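PDB 1R8W: glycerol dehydratase from Clostridium butyricum, which probably acts as a lyase of the glycyl-radical enzyme group that removes water from glycerol. Local coordinates for residues G179-A184 with S207-C212; V165-G170 with S524-C529. One frame throughout, in Å; residues are numbered along the deposited sequence.

Contact 1. Residues G179-A184 with S207-C212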
ATOM      1  N   GLY A 179      28.925   5.917   4.323  1.00 25.44           N
ATOM      2  CA  GLY A 179      28.846   4.617   4.967  1.00 24.40           C
ATOM      3  C   GLY A 179      27.460   4.011   4.885  1.00 24.69           C
ATOM      4  O   GLY A 179      27.309   2.815   4.625  1.00 25.12           O
ATOM      5  N   ILE A 180      26.443   4.837   5.116  1.00 23.51           N
ATOM      6  CA  ILE A 180      25.063   4.377   5.057  1.00 23.20           C
ATOM      7  C   ILE A 180      24.779   3.929   3.629  1.00 22.81           C
ATOM      8  O   ILE A 180      24.191   2.871   3.403  1.00 22.16           O
ATOM      9  CB  ILE A 180      24.070   5.511   5.443  1.00 22.47           C
ATOM     10  CG1 ILE A 180      24.447   6.092   6.809  1.00 20.97           C
ATOM     11  CG2 ILE A 180      22.646   4.980   5.462  1.00 21.04           C
ATOM     12  CD1 ILE A 180      24.541   5.057   7.917  1.00 22.03           C
ATOM     13  N   ILE A 181      25.207   4.745   2.671  1.00 23.82           N
ATOM     14  CA  ILE A 181      25.014   4.449   1.256  1.00 23.98           C
ATOM     15  C   ILE A 181      25.656   3.127   0.856  1.00 25.34           C
ATOM     16  O   ILE A 181      25.043   2.333   0.147  1.00 25.63           O
ATOM     17  CB  ILE A 181      25.595   5.568   0.366  1.00 22.23           C
ATOM     18  CG1 ILE A 181      24.805   6.855   0.580  1.00 20.51           C
ATOM     19  CG2 ILE A 181      25.552   5.153  -1.103  1.00 22.20           C
ATOM     20  CD1 ILE A 181      25.358   8.044  -0.163  1.00 21.82           C
ATOM     21  N   ASN A 182      26.885   2.883   1.304  1.00 26.95           N
ATOM     22  CA  ASN A 182      27.557   1.639   0.952  1.00 31.16           C
ATOM     23  C   ASN A 182      26.877   0.456   1.617  1.00 32.21           C
ATOM     24  O   ASN A 182      26.811  -0.632   1.043  1.00 34.33           O
ATOM     25  CB  ASN A 182      29.042   1.682   1.334  1.00 33.51           C
ATOM     26  CG  ASN A 182      29.822   2.716   0.528  1.00 38.90           C
ATOM     27  OD1 ASN A 182      29.562   2.921  -0.663  1.00 40.72           O
ATOM     28  ND2 ASN A 182      30.790   3.365   1.171  1.00 40.89           N
ATOM     29  N   GLU A 183      26.365   0.664   2.824  1.00 32.17           N
ATOM     30  CA  GLU A 183      25.680  -0.403   3.538  1.00 31.71           C
ATOM     31  C   GLU A 183      24.403  -0.773   2.786  1.00 31.17           C
ATOM     32  O   GLU A 183      24.038  -1.944   2.703  1.00 31.50           O
ATOM     33  CB  GLU A 183      25.330   0.043   4.952  1.00 33.61           C
ATOM     34  CG  GLU A 183      24.868  -1.087   5.845  1.00 36.50           C
ATOM     35  CD  GLU A 183      24.709  -0.656   7.286  1.00 38.34           C
ATOM     36  OE1 GLU A 183      25.591   0.071   7.790  1.00 40.04           O
ATOM     37  OE2 GLU A 183      23.710  -1.052   7.918  1.00 40.69           O
ATOM     38  N   ALA A 184      23.729   0.234   2.238  1.00 29.79           N
ATOM     39  CA  ALA A 184      22.501   0.002   1.485  1.00 29.36           C
ATOM     40  C   ALA A 184      22.824  -0.695   0.165  1.00 29.53           C
ATOM     41  O   ALA A 184      22.083  -1.575  -0.277  1.00 29.13           O
ATOM     42  CB  ALA A 184      21.786   1.320   1.220  1.00 25.26           C
ATOM     43  N   SER A 207      15.740   4.309  -2.219  1.00 22.66           N
ATOM     44  CA  SER A 207      15.243   5.538  -1.616  1.00 22.50           C
ATOM     45  C   SER A 207      16.213   6.012  -0.544  1.00 21.34           C
ATOM     46  O   SER A 207      16.398   7.211  -0.341  1.00 22.51           O
ATOM     47  CB  SER A 207      13.853   5.317  -1.015  1.00 23.99           C
ATOM     48  OG  SER A 207      12.889   5.109  -2.034  1.00 23.85           O
ATOM     49  N   VAL A 208      16.837   5.062   0.140  1.00 20.49           N
ATOM     50  CA  VAL A 208      17.805   5.398   1.170  1.00 20.21           C
ATOM     51  C   VAL A 208      19.020   6.050   0.507  1.00 21.14           C
ATOM     52  O   VAL A 208      19.510   7.079   0.975  1.00 20.89           O
ATOM     53  CB  VAL A 208      18.239   4.140   1.952  1.00 18.09           C
ATOM     54  CG1 VAL A 208      19.413   4.451   2.846  1.00 18.01           C
ATOM     55  CG2 VAL A 208      17.083   3.641   2.790  1.00 18.08           C
ATOM     56  N   ILE A 209      19.489   5.449  -0.590  1.00 21.56           N
ATOM     57  CA  ILE A 209      20.640   5.960  -1.331  1.00 20.78           C
ATOM     58  C   ILE A 209      20.396   7.408  -1.772  1.00 21.98           C
ATOM     59  O   ILE A 209      21.216   8.295  -1.520  1.00 21.52           O
ATOM     60  CB  ILE A 209      20.917   5.123  -2.607  1.00 22.63           C
ATOM     61  CG1 ILE A 209      21.102   3.640  -2.261  1.00 21.81           C
ATOM     62  CG2 ILE A 209      22.159   5.667  -3.319  1.00 19.32           C
ATOM     63  CD1 ILE A 209      22.382   3.324  -1.538  1.00 23.69           C
ATOM     64  N   ILE A 210      19.271   7.636  -2.443  1.00 21.82           N
ATOM     65  CA  ILE A 210      18.926   8.968  -2.919  1.00 22.60           C
ATOM     66  C   ILE A 210      18.909   9.975  -1.780  1.00 24.34           C
ATOM     67  O   ILE A 210      19.420  11.085  -1.924  1.00 26.18           O
ATOM     68  CB  ILE A 210      17.549   8.976  -3.600  1.00 23.61           C
ATOM     69  CG1 ILE A 210      17.597   8.106  -4.855  1.00 22.73           C
ATOM     70  CG2 ILE A 210      17.140  10.407  -3.947  1.00 22.74           C
ATOM     71  CD1 ILE A 210      16.266   7.978  -5.565  1.00 23.79           C
ATOM     72  N   SER A 211      18.328   9.587  -0.647  1.00 24.03           N
ATOM     73  CA  SER A 211      18.252  10.472   0.512  1.00 23.73           C
ATOM     74  C   SER A 211      19.615  10.846   1.094  1.00 23.21           C
ATOM     75  O   SER A 211      19.885  12.018   1.354  1.00 23.00           O
ATOM     76  CB  SER A 211      17.388   9.839   1.600  1.00 23.95           C
ATOM     77  OG  SER A 211      16.060   9.690   1.144  1.00 22.86           O
ATOM     78  N   CYS A 212      20.473   9.858   1.309  1.00 23.08           N
ATOM     79  CA  CYS A 212      21.791  10.148   1.861  1.00 24.96           C
ATOM     80  C   CYS A 212      22.618  10.952   0.875  1.00 26.40           C
ATOM     81  O   CYS A 212      23.482  11.739   1.263  1.00 25.92           O
ATOM     82  CB  CYS A 212      22.511   8.854   2.223  1.00 23.64           C
ATOM     83  SG  CYS A 212      21.740   8.012   3.617  1.00 25.76           S
TER
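I181 and C212 pack closely where two helices lie side by side. CG1 of I181 lies 3.5 Å from CB of C212, and CD1 of I181 lies near the same CB and reaches toward the C212 backbone. SG of C212 turns the other way, to I180, and sits 3.7 Å from I180 CG2. That methyl also meets V208 CG1, at 4.2 Å, and the two side chains cross at about a right angle. In I180 the CG2 branch touches the partner helix, while the longer CG1 branch heads away.

I209 forms the other apolar patch. Its CG1 is anti to the carbonyl carbon, and the bend at chi2 (-71°) sends CD1 across to the facing helix. There CD1 sits 3.5 Å from A184 CB and 3.7 Å from I181 CG2. The short A184 side chain is consistent with this close approach. The same methyl is 3.3 Å from the backbone O of I181, so it touches a helix carbonyl as well as side chains.

No hydrogen bond joins the two segments. OG of S211 donates to S207 O at 2.9 Å. That carbonyl also accepts from the backbone N of S211, and the two donors reach it from opposite faces. Helices 47-61 and 520-523 pack on S207 and S211, which take no part in the seam with 179-184.

The local axes approach to 9.1 Å and run nearly antiparallel, at 163°. The arrangement is an alpha-alpha hairpin: helices 169-191 and 197-230 follow each other in sequence and share an apolar seam.

Contact 2. Residues V165-G170 with S524-C529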
ATOM      1  N   VAL A 165      12.136   9.910  18.475  1.00 16.11           N
ATOM      2  CA  VAL A 165      13.150   8.915  18.202  1.00 14.56           C
ATOM      3  C   VAL A 165      14.543   9.466  18.441  1.00 14.69           C
ATOM      4  O   VAL A 165      14.782  10.669  18.350  1.00 14.02           O
ATOM      5  CB  VAL A 165      13.064   8.444  16.726  1.00 14.91           C
ATOM      6  CG1 VAL A 165      13.090   9.644  15.803  1.00 14.97           C
ATOM      7  CG2 VAL A 165      14.224   7.525  16.386  1.00 13.96           C
ATOM      8  N   SER A 166      15.454   8.565  18.775  1.00 15.10           N
ATOM      9  CA  SER A 166      16.838   8.921  18.968  1.00 17.32           C
ATOM     10  C   SER A 166      17.553   8.020  17.973  1.00 18.68           C
ATOM     11  O   SER A 166      17.667   6.808  18.161  1.00 19.43           O
ATOM     12  CB  SER A 166      17.298   8.634  20.392  1.00 18.15           C
ATOM     13  OG  SER A 166      18.639   9.056  20.563  1.00 20.64           O
ATOM     14  N   VAL A 167      17.983   8.641  16.887  1.00 19.66           N
ATOM     15  CA  VAL A 167      18.676   7.987  15.788  1.00 20.30           C
ATOM     16  C   VAL A 167      20.037   7.467  16.243  1.00 20.43           C
ATOM     17  O   VAL A 167      20.515   7.831  17.317  1.00 21.97           O
ATOM     18  CB  VAL A 167      18.808   9.012  14.622  1.00 20.45           C
ATOM     19  CG1 VAL A 167      20.210   9.029  14.053  1.00 20.59           C
ATOM     20  CG2 VAL A 167      17.767   8.707  13.568  1.00 19.32           C
ATOM     21  N   ASP A 168      20.655   6.601  15.447  1.00 19.35           N
ATOM     22  CA  ASP A 168      21.968   6.086  15.810  1.00 19.98           C
ATOM     23  C   ASP A 168      23.046   7.085  15.373  1.00 21.67           C
ATOM     24  O   ASP A 168      23.816   6.819  14.445  1.00 20.49           O
ATOM     25  CB  ASP A 168      22.232   4.742  15.136  1.00 18.40           C
ATOM     26  CG  ASP A 168      23.434   4.027  15.728  1.00 20.64           C
ATOM     27  OD1 ASP A 168      24.299   4.700  16.335  1.00 18.85           O
ATOM     28  OD2 ASP A 168      23.520   2.790  15.582  1.00 22.96           O
ATOM     29  N   TYR A 169      23.094   8.232  16.047  1.00 22.20           N
ATOM     30  CA  TYR A 169      24.064   9.268  15.728  1.00 22.34           C
ATOM     31  C   TYR A 169      25.480   8.719  15.701  1.00 23.56           C
ATOM     32  O   TYR A 169      26.261   9.045  14.810  1.00 25.43           O
ATOM     33  CB  TYR A 169      24.014  10.404  16.754  1.00 21.30           C
ATOM     34  CG  TYR A 169      22.716  11.176  16.800  1.00 20.55           C
ATOM     35  CD1 TYR A 169      21.754  10.892  17.763  1.00 18.79           C
ATOM     36  CD2 TYR A 169      22.465  12.217  15.904  1.00 19.86           C
ATOM     37  CE1 TYR A 169      20.578  11.627  17.843  1.00 19.60           C
ATOM     38  CE2 TYR A 169      21.287  12.957  15.973  1.00 20.18           C
ATOM     39  CZ  TYR A 169      20.348  12.656  16.952  1.00 19.95           C
ATOM     40  OH  TYR A 169      19.187  13.389  17.056  1.00 19.09           O
ATOM     41  N   GLY A 170      25.809   7.899  16.692  1.00 23.75           N
ATOM     42  CA  GLY A 170      27.141   7.331  16.772  1.00 24.59           C
ATOM     43  C   GLY A 170      27.612   6.687  15.482  1.00 26.63           C
ATOM     44  O   GLY A 170      28.734   6.922  15.036  1.00 27.71           O
ATOM     45  N   SER A 524      17.045   5.037   7.663  1.00 20.18           N
ATOM     46  CA  SER A 524      18.412   4.610   7.381  1.00 20.47           C
ATOM     47  C   SER A 524      19.322   4.616   8.605  1.00 20.19           C
ATOM     48  O   SER A 524      20.359   3.959   8.609  1.00 20.87           O
ATOM     49  CB  SER A 524      19.026   5.487   6.276  1.00 20.29           C
ATOM     50  OG  SER A 524      19.317   6.796   6.739  1.00 20.67           O
ATOM     51  N   MET A 525      18.931   5.339   9.648  1.00 20.45           N
ATOM     52  CA  MET A 525      19.756   5.422  10.850  1.00 21.66           C
ATOM     53  C   MET A 525      19.226   4.655  12.066  1.00 22.03           C
ATOM     54  O   MET A 525      19.709   4.837  13.185  1.00 22.21           O
ATOM     55  CB  MET A 525      19.978   6.894  11.202  1.00 20.06           C
ATOM     56  CG  MET A 525      20.677   7.655  10.083  1.00 21.89           C
ATOM     57  SD  MET A 525      20.791   9.424  10.377  1.00 24.03           S
ATOM     58  CE  MET A 525      19.143   9.933   9.974  1.00 21.57           C
ATOM     59  N   VAL A 526      18.240   3.793  11.840  1.00 20.77           N
ATOM     60  CA  VAL A 526      17.669   2.997  12.916  1.00 21.54           C
ATOM     61  C   VAL A 526      17.791   1.520  12.556  1.00 22.30           C
ATOM     62  O   VAL A 526      17.375   1.092  11.480  1.00 20.75           O
ATOM     63  CB  VAL A 526      16.203   3.371  13.157  1.00 20.35           C
ATOM     64  CG1 VAL A 526      15.648   2.559  14.315  1.00 18.72           C
ATOM     65  CG2 VAL A 526      16.104   4.867  13.445  1.00 17.57           C
ATOM     66  N   ASP A 527      18.354   0.746  13.477  1.00 24.10           N
ATOM     67  CA  ASP A 527      18.605  -0.661  13.244  1.00 26.90           C
ATOM     68  C   ASP A 527      17.496  -1.559  12.798  1.00 28.78           C
ATOM     69  O   ASP A 527      16.376  -1.528  13.317  1.00 25.45           O
ATOM     70  CB  ASP A 527      19.297  -1.301  14.440  1.00 29.79           C
ATOM     71  CG  ASP A 527      20.797  -1.381  14.255  1.00 33.43           C
ATOM     72  OD1 ASP A 527      21.494  -1.827  15.193  1.00 39.15           O
ATOM     73  OD2 ASP A 527      21.277  -0.996  13.166  1.00 32.17           O
ATOM     74  N   ASN A 528      17.896  -2.367  11.815  1.00 31.79           N
ATOM     75  CA  ASN A 528      17.119  -3.377  11.127  1.00 30.23           C
ATOM     76  C   ASN A 528      16.451  -2.867   9.859  1.00 28.96           C
ATOM     77  O   ASN A 528      16.102  -3.662   8.987  1.00 29.03           O
ATOM     78  CB  ASN A 528      16.121  -4.008  12.087  1.00 34.88           C
ATOM     79  CG  ASN A 528      16.796  -4.951  13.069  1.00 39.49           C
ATOM     80  OD1 ASN A 528      17.980  -4.792  13.380  1.00 39.66           O
ATOM     81  ND2 ASN A 528      16.048  -5.936  13.567  1.00 41.79           N
ATOM     82  N   CYS A 529      16.307  -1.553   9.725  1.00 25.39           N
ATOM     83  CA  CYS A 529      15.673  -1.005   8.529  1.00 24.66           C
ATOM     84  C   CYS A 529      16.417  -1.347   7.233  1.00 25.40           C
ATOM     85  O   CYS A 529      15.816  -1.890   6.301  1.00 23.89           O
ATOM     86  CB  CYS A 529      15.505   0.509   8.653  1.00 25.03           C
ATOM     87  SG  CYS A 529      14.174   1.004   9.775  1.00 21.19           S
TER
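V167 meets M525 just ahead of helix 169-191, where D168 is both the centre of an inverse gamma turn and the N-cap of the helix. The opposing segment carries a type II beta turn, V526 to C529.

The inner part is tight and apolar. Both methyls of V167 bear on M525: CG1 comes to 3.6 Å from M525 CB, and CG2 to 3.7 Å from the same atom. SD of M525 lies 3.7 Å from V167 CG1. The bend at chi3 (-78°) brings CE near V167 CG2, and the two side chains cross obliquely. V526 adds a looser touch, with its CG2 4.2 Å from V167 CG2. I274 of helix 260-277 packs on both V167 and M525, and L522 covers V165 and V167. V167 CG1 also stands over the centre of the Y169 ring, 4.2 Å above the plane.

The outer part is sparser and polar. D168 and D527 are partly exposed there. The D168 carboxylate takes little part in the contact. Its CG is anti to the backbone N (chi1 -167°), and OD1 caps the helix by accepting from K171 N. D168 OD2 and D527 OD2 are 5.0 Å apart, so two negative groups probably disfavour each other mildly.

One backbone bond joins the segments at the border of the two parts. D168 N donates to M525 O at 3.0 Å, with the donor tilted 20° from the carbonyl plane, while D168 CB rests 3.2 Å from the same oxygen.

How the contacts relate
From the N terminus, the chain first passes 165-170, which leads into helix 169-191. The helix carries 179-184, and after a short connection helix 197-230 brings 207-212 back beside it. Contact 1 closes this small loop of 22 intervening residues. Contact 2 closes a far longer one, 353 residues, when 524-529 returns to the start of helix 169-191. Contact 1 is therefore nested inside the loop of contact 2. Their centres are about 13 Å apart, and S524 links them: its CB lies 3.6 Å from V208 CG1 and also packs on I180. Together they tie the helical hairpin to the loop after helix 520-523.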